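Local coordinates for enolase from the environmental genome shotgun sequencing of the Sargasso Sea (PDB 2QGY), which binds magnesium and is probably an enzyme of the enolase superfamily, related to mandelate racemase and muconate lactonizing enzyme, with an unknown substrate, at residues A[150-161]-A[183-191]. Residues are numbered along the deposited sequence; the frame is centred on the assembly and turned at random.
Sequences TNDYLRQIEKFY and FVEKVREIV
Leu154, Ile157 and Phe183 carry an apolar, knobs-into-holes contact between two neighbouring outer helices of the TIM-type barrel domain of an enolase-superfamily protein. Strand 168-170 separates them in sequence, giving a helix-strand-helix unit, and the two helices run in the same general direction, 28° apart with axes 9.7 Å from each other at closest approach. That spacing leaves room for branched side chains to interlock. Leu154 enters the hollow formed by Phe183, Lys186, Val187 and Ile190; its CD2 meets Ile190 CD1 at 3.8 Å, the two side chains crossing at about a right angle. One turn on, Ile157 sends its two ends to different neighbours: CD1 reaches Val187 CG2 at 3.8 Å, while CG2 lies 3.9 Å from Val191 CG1. A beta-branched residue suits this place because its two branches spread within one hollow, lined by Phe183, Val187, Ile190 and Val191, and meet different walls of it. On the barrel side, both Ile157 and Phe183 rest against Ile170 of that strand.

Phe183 is the reciprocal knob. With CG anti to its backbone N (chi1 -178°), the ring extends among Thr150, Tyr153, Leu154 and Ile157, and its CD1 comes within 3.5 Å of Thr150 CG2. Tyr153 offers only its CB here; its phenol leads away to bond through OH to Ser144 N and to meet Trp30 edge-to-face.

Toward the outer surface, long side chains contribute their aliphatic parts and can leave their charges at the margin: Lys186 CE packs 3.9 Å from Leu154 CD1, and Glu158 CG touches Ile190 CG2. At the C-terminal ends, Tyr161 lays its ring across the other helix's backbone, with Ile190 O 3.6 Å above the ring plane, over its centre.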
loop_
_atom_site.group_PDB
_atom_site.type_symbol
_atom_site.label_atom_id
_atom_site.label_comp_id
_atom_site.label_asym_id
_atom_site.label_seq_id
_atom_site.Cartn_x
_atom_site.Cartn_y
_atom_site.Cartn_z
ATOM N N THR A 150 26.292 -20.494 7.736
ATOM C CA THR A 150 27.010 -20.058 6.542
ATOM C C THR A 150 27.449 -21.230 5.636
ATOM O O THR A 150 27.413 -21.109 4.401
ATOM C CB THR A 150 28.221 -19.169 6.944
ATOM O OG1 THR A 150 27.741 -17.952 7.539
ATOM C CG2 THR A 150 29.078 -18.825 5.744
ATOM N N ASN A 151 27.851 -22.352 6.251
ATOM C CA ASN A 151 28.256 -23.560 5.515
ATOM C C ASN A 151 27.170 -24.141 4.643
ATOM O O ASN A 151 27.446 -24.580 3.529
ATOM C CB ASN A 151 28.749 -24.653 6.459
ATOM C CG ASN A 151 30.066 -24.305 7.115
ATOM O OD1 ASN A 151 30.937 -23.675 6.501
ATOM N ND2 ASN A 151 30.227 -24.722 8.370
ATOM N N ASP A 152 25.939 -24.174 5.160
ATOM C CA ASP A 152 24.802 -24.674 4.378
ATOM C C ASP A 152 24.584 -23.790 3.155
ATOM O O ASP A 152 24.326 -24.291 2.070
ATOM C CB ASP A 152 23.531 -24.741 5.231
ATOM C CG ASP A 152 23.647 -25.734 6.392
ATOM O OD1 ASP A 152 24.391 -26.736 6.253
ATOM O OD2 ASP A 152 23.009 -25.500 7.449
ATOM N N TYR A 153 24.724 -22.477 3.328
ATOM C CA TYR A 153 24.611 -21.568 2.192
ATOM C C TYR A 153 25.702 -21.822 1.161
ATOM O O TYR A 153 25.418 -21.911 -0.031
ATOM C CB TYR A 153 24.597 -20.112 2.636
ATOM C CG TYR A 153 23.223 -19.619 2.970
ATOM C CD1 TYR A 153 22.663 -19.864 4.225
ATOM C CD2 TYR A 153 22.466 -18.920 2.028
ATOM C CE1 TYR A 153 21.387 -19.412 4.538
ATOM C CE2 TYR A 153 21.189 -18.456 2.335
ATOM C CZ TYR A 153 20.659 -18.709 3.587
ATOM O OH TYR A 153 19.397 -18.262 3.912
ATOM N N LEU A 154 26.936 -21.995 1.629
ATOM C CA LEU A 154 28.071 -22.275 0.733
ATOM C C LEU A 154 27.892 -23.497 -0.158
ATOM O O LEU A 154 28.190 -23.431 -1.349
ATOM C CB LEU A 154 29.394 -22.343 1.514
ATOM C CG LEU A 154 29.798 -21.063 2.247
ATOM C CD1 LEU A 154 30.965 -21.356 3.169
ATOM C CD2 LEU A 154 30.133 -19.920 1.294
ATOM N N ARG A 155 27.392 -24.599 0.402
ATOM C CA ARG A 155 27.149 -25.817 -0.373
ATOM C C ARG A 155 26.009 -25.594 -1.374
ATOM O O ARG A 155 26.041 -26.110 -2.493
ATOM C CB ARG A 155 26.838 -27.016 0.538
ATOM C CG ARG A 155 27.993 -27.438 1.477
ATOM C CD ARG A 155 27.570 -28.503 2.517
ATOM N NE ARG A 155 26.447 -28.068 3.359
ATOM C CZ ARG A 155 25.193 -28.514 3.240
ATOM N NH1 ARG A 155 24.887 -29.430 2.318
ATOM N NH2 ARG A 155 24.239 -28.046 4.041
ATOM N N GLN A 156 25.021 -24.790 -0.980
ATOM C CA GLN A 156 23.950 -24.407 -1.907
ATOM C C GLN A 156 24.488 -23.501 -3.004
ATOM O O GLN A 156 24.048 -23.576 -4.146
ATOM C CB GLN A 156 22.806 -23.710 -1.169
ATOM C CG GLN A 156 21.529 -23.460 -2.023
ATOM C CD GLN A 156 20.721 -24.712 -2.331
ATOM O OE1 GLN A 156 21.199 -25.835 -2.184
ATOM N NE2 GLN A 156 19.477 -24.518 -2.762
ATOM N N ILE A 157 25.429 -22.632 -2.650
ATOM C CA ILE A 157 26.049 -21.743 -3.644
ATOM C C ILE A 157 26.939 -22.541 -4.621
ATOM O O ILE A 157 26.986 -22.218 -5.791
ATOM C CB ILE A 157 26.758 -20.519 -2.961
ATOM C CG1 ILE A 157 25.699 -19.549 -2.420
ATOM C CG2 ILE A 157 27.657 -19.764 -3.943
ATOM C CD1 ILE A 157 26.075 -18.898 -1.133
ATOM N N GLU A 158 27.616 -23.594 -4.151
ATOM C CA GLU A 158 28.315 -24.529 -5.058
ATOM C C GLU A 158 27.377 -25.177 -6.082
ATOM O O GLU A 158 27.735 -25.341 -7.257
ATOM C CB GLU A 158 28.977 -25.651 -4.273
ATOM C CG GLU A 158 30.337 -25.358 -3.719
ATOM C CD GLU A 158 30.785 -26.458 -2.791
ATOM O OE1 GLU A 158 30.479 -27.645 -3.103
ATOM O OE2 GLU A 158 31.417 -26.133 -1.751
ATOM N N LYS A 159 26.196 -25.569 -5.610
ATOM C CA LYS A 159 25.176 -26.204 -6.435
ATOM C C LYS A 159 24.759 -25.246 -7.549
ATOM O O LYS A 159 24.824 -25.587 -8.716
ATOM C CB LYS A 159 23.985 -26.606 -5.559
ATOM C CG LYS A 159 22.875 -27.359 -6.279
ATOM C CD LYS A 159 21.596 -27.465 -5.419
ATOM C CE LYS A 159 21.718 -28.504 -4.291
ATOM N NZ LYS A 159 20.538 -28.514 -3.339
ATOM N N PHE A 160 24.328 -24.043 -7.170
ATOM C CA PHE A 160 24.003 -22.989 -8.129
ATOM C C PHE A 160 25.156 -22.711 -9.128
ATOM O O PHE A 160 24.938 -22.567 -10.326
ATOM C CB PHE A 160 23.647 -21.692 -7.370
ATOM C CG PHE A 160 22.295 -21.726 -6.640
ATOM C CD1 PHE A 160 21.582 -22.913 -6.458
ATOM C CD2 PHE A 160 21.735 -20.543 -6.155
ATOM C CE1 PHE A 160 20.365 -22.939 -5.783
ATOM C CE2 PHE A 160 20.506 -20.553 -5.476
ATOM C CZ PHE A 160 19.810 -21.753 -5.301
ATOM N N TYR A 161 26.374 -22.598 -8.621
ATOM C CA TYR A 161 27.552 -22.387 -9.485
ATOM C C TYR A 161 27.583 -23.451 -10.593
ATOM O O TYR A 161 27.631 -23.124 -11.783
ATOM C CB TYR A 161 28.842 -22.378 -8.637
ATOM C CG TYR A 161 30.126 -22.479 -9.436
ATOM C CD1 TYR A 161 30.621 -21.382 -10.136
ATOM C CD2 TYR A 161 30.857 -23.677 -9.479
ATOM C CE1 TYR A 161 31.795 -21.462 -10.875
ATOM C CE2 TYR A 161 32.042 -23.773 -10.223
ATOM C CZ TYR A 161 32.509 -22.655 -10.909
ATOM O OH TYR A 161 33.679 -22.726 -11.647
ATOM N N PHE A 183 31.836 -14.229 4.533
ATOM C CA PHE A 183 30.835 -14.860 3.702
ATOM C C PHE A 183 30.968 -14.453 2.234
ATOM O O PHE A 183 30.976 -15.321 1.365
ATOM C CB PHE A 183 29.436 -14.571 4.246
ATOM C CG PHE A 183 28.342 -15.227 3.464
ATOM C CD1 PHE A 183 28.438 -16.569 3.090
ATOM C CD2 PHE A 183 27.222 -14.500 3.071
ATOM C CE1 PHE A 183 27.430 -17.186 2.351
ATOM C CE2 PHE A 183 26.209 -15.103 2.337
ATOM C CZ PHE A 183 26.308 -16.444 1.964
ATOM N N VAL A 184 31.100 -13.155 1.955
ATOM C CA VAL A 184 31.248 -12.701 0.562
ATOM C C VAL A 184 32.537 -13.263 -0.045
ATOM O O VAL A 184 32.555 -13.697 -1.199
ATOM C CB VAL A 184 31.184 -11.145 0.412
ATOM C CG1 VAL A 184 31.305 -10.745 -1.030
ATOM C CG2 VAL A 184 29.875 -10.582 0.982
ATOM N N GLU A 185 33.608 -13.271 0.745
ATOM C CA GLU A 185 34.907 -13.761 0.277
ATOM C C GLU A 185 34.859 -15.226 -0.139
ATOM O O GLU A 185 35.276 -15.575 -1.252
ATOM C CB GLU A 185 35.985 -13.543 1.335
ATOM C CG GLU A 185 37.398 -13.804 0.808
ATOM C CD GLU A 185 38.466 -13.581 1.851
ATOM O OE1 GLU A 185 38.139 -13.134 2.973
ATOM O OE2 GLU A 185 39.649 -13.854 1.546
ATOM N N LYS A 186 34.337 -16.072 0.750
ATOM C CA LYS A 186 34.138 -17.498 0.465
ATOM C C LYS A 186 33.255 -17.733 -0.761
ATOM O O LYS A 186 33.537 -18.610 -1.579
ATOM C CB LYS A 186 33.575 -18.206 1.701
ATOM C CG LYS A 186 34.577 -18.219 2.862
ATOM C CD LYS A 186 33.913 -18.238 4.244
ATOM C CE LYS A 186 33.991 -19.600 4.926
ATOM N NZ LYS A 186 33.842 -19.432 6.393
ATOM N N VAL A 187 32.200 -16.930 -0.917
ATOM C CA VAL A 187 31.348 -17.069 -2.091
ATOM C C VAL A 187 32.125 -16.786 -3.381
ATOM O O VAL A 187 32.052 -17.544 -4.345
ATOM C CB VAL A 187 30.087 -16.148 -2.023
ATOM C CG1 VAL A 187 29.378 -16.144 -3.352
ATOM C CG2 VAL A 187 29.150 -16.601 -0.907
ATOM N N ARG A 188 32.862 -15.685 -3.389
ATOM C CA ARG A 188 33.674 -15.290 -4.542
ATOM C C ARG A 188 34.710 -16.382 -4.901
ATOM O O ARG A 188 35.021 -16.601 -6.075
ATOM C CB ARG A 188 34.303 -13.905 -4.276
ATOM C CG ARG A 188 34.981 -13.221 -5.468
ATOM C CD ARG A 188 34.149 -13.275 -6.720
ATOM N NE ARG A 188 33.416 -12.041 -6.971
ATOM C CZ ARG A 188 32.496 -11.901 -7.918
ATOM N NH1 ARG A 188 32.161 -12.935 -8.699
ATOM N NH2 ARG A 188 31.887 -10.735 -8.066
ATOM N N GLU A 189 35.176 -17.115 -3.898
ATOM C CA GLU A 189 36.117 -18.216 -4.116
ATOM C C GLU A 189 35.478 -19.416 -4.801
ATOM O O GLU A 189 36.114 -20.100 -5.599
ATOM C CB GLU A 189 36.733 -18.659 -2.794
ATOM C CG GLU A 189 38.026 -19.407 -2.993
ATOM C CD GLU A 189 38.102 -20.679 -2.185
ATOM O OE1 GLU A 189 37.759 -20.641 -0.978
ATOM O OE2 GLU A 189 38.513 -21.713 -2.768
ATOM N N ILE A 190 34.219 -19.671 -4.468
ATOM C CA ILE A 190 33.452 -20.748 -5.065
ATOM C C ILE A 190 33.095 -20.450 -6.516
ATOM O O ILE A 190 33.202 -21.327 -7.378
ATOM C CB ILE A 190 32.143 -20.997 -4.258
ATOM C CG1 ILE A 190 32.476 -21.421 -2.820
ATOM C CG2 ILE A 190 31.249 -22.009 -4.964
ATOM C CD1 ILE A 190 31.268 -21.573 -1.918
ATOM N N VAL A 191 32.687 -19.206 -6.782
ATOM C CA VAL A 191 32.095 -18.846 -8.068
ATOM C C VAL A 191 33.116 -18.240 -9.037
ATOM O O VAL A 191 32.892 -18.211 -10.245
ATOM C CB VAL A 191 30.826 -17.909 -7.899
ATOM C CG1 VAL A 191 29.816 -18.538 -6.930
ATOM C CG2 VAL A 191 31.204 -16.502 -7.438
#